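Local coordinates for phenazine biosynthesis protein PhzF family (Enterococcus faecalis, PDB 1S7J) that probably acts as an isomerase of the PhzF family, which belongs to the diaminopimelate epimerase clan, at residues T135-A140 and L146-K151; G174-A179 and G204-N209; V184-R189 and P212-R217. One frame throughout, in Å; residues are numbered along the deposited sequence.

Contacts 1, 2 and 3 lie in one half of the chain, on strands and a helix that touch one another. Strand 146-149 of contact 1 runs beside strand 175-180 of contact 2, and Leu-146 O lies 2.8 Å from Ile-176 N. Strand 186-192 of contact 3 pairs with the other edge of strand 175-180. Helix 207-218 is shared: contact 2 uses its start and contact 3 its later turns. The centres of contacts 2 and 3 are about 9 Å apart, those of contacts 1 and 2 about 12 Å. Contact 1 reaches the helix where Glu-139 OE1 meets Tyr-213 OH at 2.9 Å. All three contacts lie away from Glu-46, the predicted active-site residue.

Contact 1 (T135-A140 and L146-K151)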
loop_
_atom_site.group_PDB
_atom_site.type_symbol
_atom_site.label_atom_id
_atom_site.label_comp_id
_atom_site.label_asym_id
_atom_site.label_seq_id
_atom_site.Cartn_x
_atom_site.Cartn_y
_atom_site.Cartn_z
ATOM N N THR A 135 -23.565 2.681 5.701
ATOM C CA THR A 135 -23.560 4.134 5.829
ATOM C C THR A 135 -23.948 4.787 4.510
ATOM O O THR A 135 -24.115 4.100 3.490
ATOM C CB THR A 135 -22.161 4.651 6.272
ATOM O OG1 THR A 135 -22.254 6.019 6.689
ATOM C CG2 THR A 135 -21.151 4.525 5.119
ATOM N N LYS A 136 -24.131 6.103 4.530
ATOM C CA LYS A 136 -24.492 6.849 3.342
ATOM C C LYS A 136 -23.275 7.206 2.481
ATOM O O LYS A 136 -22.284 7.754 2.966
ATOM C CB LYS A 136 -25.239 8.133 3.701
ATOM C CG LYS A 136 -25.697 8.928 2.474
ATOM C CD LYS A 136 -26.195 10.313 2.837
ATOM C CE LYS A 136 -26.629 11.079 1.591
ATOM N NZ LYS A 136 -27.078 12.466 1.912
ATOM N N ILE A 137 -23.383 6.887 1.190
ATOM C CA ILE A 137 -22.348 7.168 0.204
ATOM C C ILE A 137 -22.778 8.432 -0.551
ATOM O O ILE A 137 -23.767 8.413 -1.289
ATOM C CB ILE A 137 -22.219 5.995 -0.795
ATOM C CG1 ILE A 137 -21.735 4.739 -0.065
ATOM C CG2 ILE A 137 -21.288 6.369 -1.944
ATOM C CD1 ILE A 137 -21.709 3.497 -0.926
ATOM N N TYR A 138 -22.066 9.526 -0.319
ATOM C CA TYR A 138 -22.368 10.806 -0.962
ATOM C C TYR A 138 -22.002 10.856 -2.456
ATOM O O TYR A 138 -22.711 11.476 -3.256
ATOM C CB TYR A 138 -21.662 11.940 -0.222
ATOM C CG TYR A 138 -22.191 12.181 1.166
ATOM C CD1 TYR A 138 -22.301 11.128 2.093
ATOM C CD2 TYR A 138 -22.598 13.452 1.567
ATOM C CE1 TYR A 138 -22.809 11.345 3.380
ATOM C CE2 TYR A 138 -23.109 13.682 2.852
ATOM C CZ TYR A 138 -23.211 12.624 3.751
ATOM O OH TYR A 138 -23.724 12.855 5.005
ATOM N N GLU A 139 -20.882 10.235 -2.814
ATOM C CA GLU A 139 -20.414 10.214 -4.195
ATOM C C GLU A 139 -19.831 8.840 -4.518
ATOM O O GLU A 139 -19.349 8.139 -3.624
ATOM C CB GLU A 139 -19.338 11.289 -4.396
ATOM C CG GLU A 139 -19.733 12.680 -3.860
ATOM C CD GLU A 139 -18.634 13.726 -4.019
ATOM O OE1 GLU A 139 -17.729 13.533 -4.863
ATOM O OE2 GLU A 139 -18.686 14.755 -3.301
ATOM N N ALA A 140 -19.894 8.449 -5.778
ATOM C CA ALA A 140 -19.357 7.157 -6.196
ATOM C C ALA A 140 -18.558 7.311 -7.486
ATOM O O ALA A 140 -18.883 8.151 -8.330
ATOM C CB ALA A 140 -20.479 6.147 -6.371
ATOM N N LEU A 146 -13.812 0.342 -6.540
ATOM C CA LEU A 146 -14.953 1.211 -6.356
ATOM C C LEU A 146 -14.434 2.331 -5.451
ATOM O O LEU A 146 -13.544 2.097 -4.634
ATOM C CB LEU A 146 -16.112 0.455 -5.730
ATOM C CG LEU A 146 -16.898 -0.329 -6.787
ATOM C CD1 LEU A 146 -17.737 -1.434 -6.148
ATOM C CD2 LEU A 146 -17.760 0.648 -7.597
ATOM N N PHE A 147 -14.994 3.506 -5.571
ATOM C CA PHE A 147 -14.508 4.651 -4.824
ATOM C C PHE A 147 -15.679 5.442 -4.251
ATOM O O PHE A 147 -16.324 6.204 -4.964
ATOM C CB PHE A 147 -13.702 5.501 -5.819
ATOM C CG PHE A 147 -12.987 6.658 -5.229
ATOM C CD1 PHE A 147 -11.611 6.605 -5.031
ATOM C CD2 PHE A 147 -13.662 7.844 -4.933
ATOM C CE1 PHE A 147 -10.911 7.714 -4.559
ATOM C CE2 PHE A 147 -12.972 8.959 -4.460
ATOM C CZ PHE A 147 -11.592 8.891 -4.271
ATOM N N PHE A 148 -15.940 5.273 -2.960
ATOM C CA PHE A 148 -17.056 5.964 -2.312
ATOM C C PHE A 148 -16.607 7.070 -1.390
ATOM O O PHE A 148 -15.629 6.926 -0.670
ATOM C CB PHE A 148 -17.898 4.964 -1.523
ATOM C CG PHE A 148 -18.257 3.732 -2.287
ATOM C CD1 PHE A 148 -17.910 2.474 -1.805
ATOM C CD2 PHE A 148 -18.940 3.822 -3.509
ATOM C CE1 PHE A 148 -18.232 1.325 -2.512
ATOM C CE2 PHE A 148 -19.267 2.680 -4.223
ATOM C CZ PHE A 148 -18.912 1.423 -3.726
ATOM N N VAL A 149 -17.326 8.178 -1.410
ATOM C CA VAL A 149 -17.014 9.310 -0.548
ATOM C C VAL A 149 -18.055 9.309 0.570
ATOM O O VAL A 149 -19.249 9.177 0.309
ATOM C CB VAL A 149 -17.055 10.643 -1.328
ATOM C CG1 VAL A 149 -16.687 11.806 -0.417
ATOM C CG2 VAL A 149 -16.102 10.576 -2.523
ATOM N N LEU A 150 -17.595 9.397 1.809
ATOM C CA LEU A 150 -18.488 9.371 2.957
ATOM C C LEU A 150 -18.614 10.717 3.658
ATOM O O LEU A 150 -17.968 11.696 3.268
ATOM C CB LEU A 150 -18.033 8.283 3.939
ATOM C CG LEU A 150 -18.380 6.802 3.666
ATOM C CD1 LEU A 150 -18.394 6.455 2.184
ATOM C CD2 LEU A 150 -17.395 5.924 4.414
ATOM N N LYS A 151 -19.432 10.754 4.699
ATOM C CA LYS A 151 -19.696 11.972 5.465
ATOM C C LYS A 151 -18.466 12.705 6.041
ATOM O O LYS A 151 -18.252 13.877 5.746
ATOM C CB LYS A 151 -20.702 11.677 6.593
ATOM C CG LYS A 151 -21.123 12.910 7.390
ATOM C CD LYS A 151 -22.040 12.547 8.549
ATOM C CE LYS A 151 -22.378 13.790 9.379
ATOM N NZ LYS A 151 -23.310 13.493 10.512
HETATM O O HOH W 1 -21.078 8.814 5.423
#
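Tyr-138 and Val-149 are joined by a backbone hydrogen bond, from Tyr-138 N to Val-149 O at 2.9 Å. A second and straighter one runs from Val-149 N to Glu-139 O, 3.0 Å with 165° at the hydrogen. Next to it, Ala-140 and Phe-148 form an antiparallel non-hydrogen-bonded pair. Phe-148 CA also makes a CH...O contact with Glu-139 O. These bonds lie at the open end of the beta hairpin made by strands 139-142 and 146-149. Beyond them a water ties the two segments together: it accepts from Lys-151 N and donates to Lys-136 O at 2.9 Å.

The apolar contacts centre on the Phe-148 ring. Ile-137 CD1 is anti to CA (chi2 174°), which sets this methyl over one face of the Phe-148 ring, 3.9 Å from the centroid. Ile-137 CG2 rests on Phe-148 CB at 3.7 Å. Ala-140 CB comes to the ring edge, in its plane, 4.0 Å from Phe-148 CD2. Thr-135 CG2 meets Leu-150 CG at 3.9 Å.

Two pairs run side by side. Tyr-138 OH touches the aliphatic chain of Lys-151, 3.5 Å from CG. Glu-139 lies along Val-149, and its carboxylate goes on to bond Tyr-141 OH.

Contact 2 (G174-A179 and G204-N209); sequences GVIVTA and GSAHAN
Ile-176 and Ala-206 are turned toward each other. The two side chains meet end-on, Ile-176 CD1 to Ala-206 CB, at 3.8 Å. The ethyl arm of Ile-176 makes this reach. Its CG1 is anti to the carbonyl carbon (chi1 -58°), and chi2 of 176° stretches CD1 away from the strand. The other branch, CG2, stays further back, 5.3 Å from Ala-206 CB. Asn-209 approaches the same CD1 with the end of its side chain. It is one turn on from Ala-206, and both residues touch the one methyl.

The contact is small, with 107 Å² buried in all. It joins strand 175-180 to the start of helix 207-218, which packs against the sheet in this half of the diaminopimelate epimerase-like fold. The helix is led in by a type I turn from Gly-204 to His-207, closed by His-207 N to Gly-204 O at 2.8 Å.

Leu-210, further along the helix, also touches Ile-176. Phe-147 of the neighbouring strand 146-149 touches it too, and meets Asn-209 as well. Thr-190, on strand 186-192, packs on Ala-206.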
loop_
_atom_site.group_PDB
_atom_site.type_symbol
_atom_site.label_atom_id
_atom_site.label_comp_id
_atom_site.label_asym_id
_atom_site.label_seq_id
_atom_site.Cartn_x
_atom_site.Cartn_y
_atom_site.Cartn_z
ATOM N N GLY A 174 -11.431 -3.844 -5.510
ATOM C CA GLY A 174 -11.597 -3.540 -4.114
ATOM C C GLY A 174 -12.584 -2.422 -3.918
ATOM O O GLY A 174 -13.364 -2.105 -4.821
ATOM N N VAL A 175 -12.561 -1.819 -2.745
ATOM C CA VAL A 175 -13.453 -0.725 -2.409
ATOM C C VAL A 175 -12.699 0.301 -1.579
ATOM O O VAL A 175 -12.015 -0.047 -0.608
ATOM C CB VAL A 175 -14.683 -1.228 -1.604
ATOM C CG1 VAL A 175 -15.509 -0.051 -1.100
ATOM C CG2 VAL A 175 -15.535 -2.152 -2.467
ATOM N N ILE A 176 -12.802 1.552 -1.974
ATOM C CA ILE A 176 -12.145 2.636 -1.283
ATOM C C ILE A 176 -13.202 3.531 -0.705
ATOM O O ILE A 176 -14.256 3.717 -1.309
ATOM C CB ILE A 176 -11.271 3.481 -2.249
ATOM C CG1 ILE A 176 -10.220 2.600 -2.934
ATOM C CG2 ILE A 176 -10.597 4.618 -1.484
ATOM C CD1 ILE A 176 -9.383 3.330 -3.963
ATOM N N VAL A 177 -12.955 4.041 0.493
ATOM C CA VAL A 177 -13.867 4.939 1.163
ATOM C C VAL A 177 -13.029 6.133 1.608
ATOM O O VAL A 177 -11.909 5.957 2.104
ATOM C CB VAL A 177 -14.564 4.254 2.388
ATOM C CG1 VAL A 177 -15.444 3.092 1.916
ATOM C CG2 VAL A 177 -13.531 3.747 3.374
ATOM N N THR A 178 -13.557 7.335 1.429
ATOM C CA THR A 178 -12.821 8.555 1.774
ATOM C C THR A 178 -13.699 9.598 2.442
ATOM O O THR A 178 -14.910 9.420 2.575
ATOM C CB THR A 178 -12.229 9.221 0.507
ATOM O OG1 THR A 178 -12.113 8.254 -0.549
ATOM C CG2 THR A 178 -10.879 9.785 0.800
ATOM N N ALA A 179 -13.074 10.699 2.849
ATOM C CA ALA A 179 -13.764 11.811 3.487
ATOM C C ALA A 179 -12.753 12.859 3.950
ATOM O O ALA A 179 -11.562 12.565 4.081
ATOM C CB ALA A 179 -14.584 11.326 4.660
ATOM N N GLY A 204 -1.080 1.662 -1.117
ATOM C CA GLY A 204 -0.597 2.878 -1.739
ATOM C C GLY A 204 -1.153 3.087 -3.135
ATOM O O GLY A 204 -1.424 4.226 -3.541
ATOM N N SER A 205 -1.285 1.991 -3.880
ATOM C CA SER A 205 -1.807 2.010 -5.240
ATOM C C SER A 205 -3.192 2.631 -5.297
ATOM O O SER A 205 -3.603 3.170 -6.324
ATOM C CB SER A 205 -1.842 0.591 -5.801
ATOM O OG SER A 205 -2.461 -0.311 -4.891
ATOM N N ALA A 206 -3.908 2.549 -4.182
ATOM C CA ALA A 206 -5.238 3.106 -4.079
ATOM C C ALA A 206 -5.177 4.620 -4.138
ATOM O O ALA A 206 -6.170 5.276 -4.441
ATOM C CB ALA A 206 -5.881 2.666 -2.787
ATOM N N HIS A 207 -4.011 5.185 -3.814
ATOM C CA HIS A 207 -3.844 6.621 -3.824
ATOM C C HIS A 207 -3.718 7.213 -5.221
ATOM O O HIS A 207 -3.597 8.433 -5.394
ATOM C CB HIS A 207 -2.724 7.039 -2.879
ATOM C CG HIS A 207 -3.108 6.937 -1.442
ATOM N ND1 HIS A 207 -3.191 5.730 -0.777
ATOM C CD2 HIS A 207 -3.531 7.875 -0.562
ATOM C CE1 HIS A 207 -3.657 5.931 0.442
ATOM N NE2 HIS A 207 -3.868 7.226 0.594
ATOM N N ALA A 208 -3.749 6.332 -6.216
ATOM C CA ALA A 208 -3.725 6.729 -7.623
ATOM C C ALA A 208 -5.114 7.349 -7.909
ATOM O O ALA A 208 -5.243 8.239 -8.725
ATOM C CB ALA A 208 -3.506 5.517 -8.514
ATOM N N ASN A 209 -6.131 6.841 -7.206
ATOM C CA ASN A 209 -7.505 7.333 -7.336
ATOM C C ASN A 209 -7.737 8.427 -6.290
ATOM O O ASN A 209 -8.363 9.447 -6.571
ATOM C CB ASN A 209 -8.522 6.203 -7.086
ATOM C CG ASN A 209 -8.442 5.085 -8.128
ATOM O OD1 ASN A 209 -8.095 5.316 -9.285
ATOM N ND2 ASN A 209 -8.817 3.873 -7.710
#

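Contact 3 (V184-R189 and P212-R217); sequences VDFVSR and PYWGKR
Phe-186 has its CG between the backbone N and the carbonyl carbon (chi1 74°), and Trp-214 has its CG anti to the carbonyl carbon (chi1 -71°). These torsions lay the two rings flat on each other. The phenyl ring and the five-membered ring of Trp-214 form an offset stack, with centroids 4.2 Å apart and planes within 3°. Trp-214 CD1 lies over the phenyl face near its rim, 3.5 Å from Phe-186 CG. The offset brings Phe-186 CB over the indole as well. That CB sits 3.5 Å from the centroid of the five-membered ring, in a CH-pi contact.

The other face of the indole is covered from within the helix, where Tyr-213 brings the edge of its ring, with CE1 3.5 Å above the indole plane. Arg-217 NE (2.9 Å) and NH1 (3.1 Å) both donate to Tyr-213 OH, which lies in the guanidinium plane. Glu-139 OE1 also bonds that hydroxyl. One face of the guanidinium group meets Trp-214 CZ3.

Leu-210 and Ala-225 also touch Phe-186. The stack joins helix 207-218 to strand 186-192. A helix packed inside a curved sheet is characteristic of the diaminopimelate epimerase-like fold of PhzF proteins.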
loop_
_atom_site.group_PDB
_atom_site.type_symbol
_atom_site.label_atom_id
_atom_site.label_comp_id
_atom_site.label_asym_id
_atom_site.label_seq_id
_atom_site.Cartn_x
_atom_site.Cartn_y
_atom_site.Cartn_z
ATOM N N VAL A 184 -6.084 16.286 8.934
ATOM C CA VAL A 184 -5.306 16.020 7.735
ATOM C C VAL A 184 -6.194 16.387 6.530
ATOM O O VAL A 184 -7.384 16.654 6.710
ATOM C CB VAL A 184 -4.885 14.522 7.709
ATOM C CG1 VAL A 184 -5.836 13.690 6.868
ATOM C CG2 VAL A 184 -3.461 14.377 7.283
ATOM N N ASP A 185 -5.628 16.420 5.333
ATOM C CA ASP A 185 -6.429 16.780 4.160
ATOM C C ASP A 185 -7.529 15.772 3.818
ATOM O O ASP A 185 -8.663 16.160 3.531
ATOM C CB ASP A 185 -5.535 17.072 2.942
ATOM C CG ASP A 185 -4.856 18.443 3.028
ATOM O OD1 ASP A 185 -5.369 19.331 3.750
ATOM O OD2 ASP A 185 -3.819 18.636 2.369
ATOM N N PHE A 186 -7.193 14.485 3.831
ATOM C CA PHE A 186 -8.172 13.445 3.552
ATOM C C PHE A 186 -7.780 12.104 4.165
ATOM O O PHE A 186 -6.594 11.823 4.369
ATOM C CB PHE A 186 -8.414 13.299 2.044
ATOM C CG PHE A 186 -7.290 12.632 1.291
ATOM C CD1 PHE A 186 -6.323 13.395 0.635
ATOM C CD2 PHE A 186 -7.238 11.242 1.172
ATOM C CE1 PHE A 186 -5.330 12.783 -0.138
ATOM C CE2 PHE A 186 -6.254 10.626 0.405
ATOM C CZ PHE A 186 -5.297 11.399 -0.252
ATOM N N VAL A 187 -8.786 11.294 4.470
ATOM C CA VAL A 187 -8.580 9.973 5.057
ATOM C C VAL A 187 -9.189 8.898 4.183
ATOM O O VAL A 187 -10.050 9.183 3.370
ATOM C CB VAL A 187 -9.208 9.887 6.455
ATOM C CG1 VAL A 187 -8.370 10.662 7.450
ATOM C CG2 VAL A 187 -10.625 10.428 6.425
ATOM N N SER A 188 -8.773 7.661 4.372
ATOM C CA SER A 188 -9.308 6.565 3.593
ATOM C C SER A 188 -9.176 5.248 4.324
ATOM O O SER A 188 -8.661 5.192 5.440
ATOM C CB SER A 188 -8.590 6.473 2.241
ATOM O OG SER A 188 -7.212 6.161 2.400
ATOM N N ARG A 189 -9.725 4.203 3.714
ATOM C CA ARG A 189 -9.674 2.817 4.200
ATOM C C ARG A 189 -9.903 1.999 2.944
ATOM O O ARG A 189 -10.716 2.378 2.105
ATOM C CB ARG A 189 -10.767 2.528 5.238
ATOM C CG ARG A 189 -10.497 3.114 6.603
ATOM C CD ARG A 189 -11.597 2.781 7.573
ATOM N NE ARG A 189 -11.700 1.342 7.828
ATOM C CZ ARG A 189 -12.526 0.794 8.721
ATOM N NH1 ARG A 189 -12.545 -0.515 8.882
ATOM N NH2 ARG A 189 -13.339 1.559 9.436
ATOM N N PRO A 212 -5.580 12.107 -6.981
ATOM C CA PRO A 212 -6.172 12.914 -8.047
ATOM C C PRO A 212 -7.495 13.546 -7.584
ATOM O O PRO A 212 -7.689 14.759 -7.692
ATOM C CB PRO A 212 -6.414 11.883 -9.141
ATOM C CG PRO A 212 -5.239 10.995 -8.992
ATOM C CD PRO A 212 -5.178 10.787 -7.498
ATOM N N TYR A 213 -8.378 12.702 -7.041
ATOM C CA TYR A 213 -9.680 13.146 -6.562
ATOM C C TYR A 213 -9.617 14.314 -5.581
ATOM O O TYR A 213 -10.350 15.303 -5.737
ATOM C CB TYR A 213 -10.448 11.972 -5.905
ATOM C CG TYR A 213 -11.746 12.410 -5.243
ATOM C CD1 TYR A 213 -11.748 12.901 -3.933
ATOM C CD2 TYR A 213 -12.948 12.412 -5.948
ATOM C CE1 TYR A 213 -12.903 13.394 -3.351
ATOM C CE2 TYR A 213 -14.120 12.908 -5.365
ATOM C CZ TYR A 213 -14.081 13.400 -4.062
ATOM O OH TYR A 213 -15.204 13.917 -3.471
ATOM N N TRP A 214 -8.819 14.170 -4.539
ATOM C CA TRP A 214 -8.703 15.209 -3.527
ATOM C C TRP A 214 -7.894 16.428 -3.934
ATOM O O TRP A 214 -8.036 17.499 -3.336
ATOM C CB TRP A 214 -8.197 14.613 -2.218
ATOM C CG TRP A 214 -9.231 13.770 -1.555
ATOM C CD1 TRP A 214 -9.338 12.409 -1.599
ATOM C CD2 TRP A 214 -10.341 14.233 -0.776
ATOM N NE1 TRP A 214 -10.445 11.998 -0.900
ATOM C CE2 TRP A 214 -11.079 13.097 -0.385
ATOM C CE3 TRP A 214 -10.783 15.506 -0.376
ATOM C CZ2 TRP A 214 -12.243 13.188 0.398
ATOM C CZ3 TRP A 214 -11.941 15.596 0.403
ATOM C CH2 TRP A 214 -12.657 14.445 0.776
ATOM N N GLY A 215 -7.003 16.257 -4.901
ATOM C CA GLY A 215 -6.214 17.374 -5.372
ATOM C C GLY A 215 -7.132 18.269 -6.178
ATOM O O GLY A 215 -7.148 19.482 -6.001
ATOM N N LYS A 216 -7.914 17.649 -7.071
ATOM C CA LYS A 216 -8.858 18.371 -7.909
ATOM C C LYS A 216 -9.939 19.024 -7.055
ATOM O O LYS A 216 -10.205 20.216 -7.184
ATOM C CB LYS A 216 -9.504 17.421 -8.930
ATOM C CG LYS A 216 -10.534 18.101 -9.833
ATOM C CD LYS A 216 -11.011 17.186 -10.962
ATOM C CE LYS A 216 -12.001 17.918 -11.876
ATOM N NZ LYS A 216 -12.360 17.123 -13.089
ATOM N N ARG A 217 -10.555 18.233 -6.180
ATOM C CA ARG A 217 -11.610 18.729 -5.315
ATOM C C ARG A 217 -11.148 19.804 -4.305
ATOM O O ARG A 217 -11.877 20.764 -4.049
ATOM C CB ARG A 217 -12.285 17.568 -4.577
ATOM C CG ARG A 217 -13.624 17.933 -3.966
ATOM C CD ARG A 217 -13.674 17.599 -2.486
ATOM N NE ARG A 217 -14.603 16.508 -2.208
ATOM C CZ ARG A 217 -15.525 16.537 -1.251
ATOM N NH1 ARG A 217 -16.328 15.496 -1.072
ATOM N NH2 ARG A 217 -15.645 17.608 -0.471
#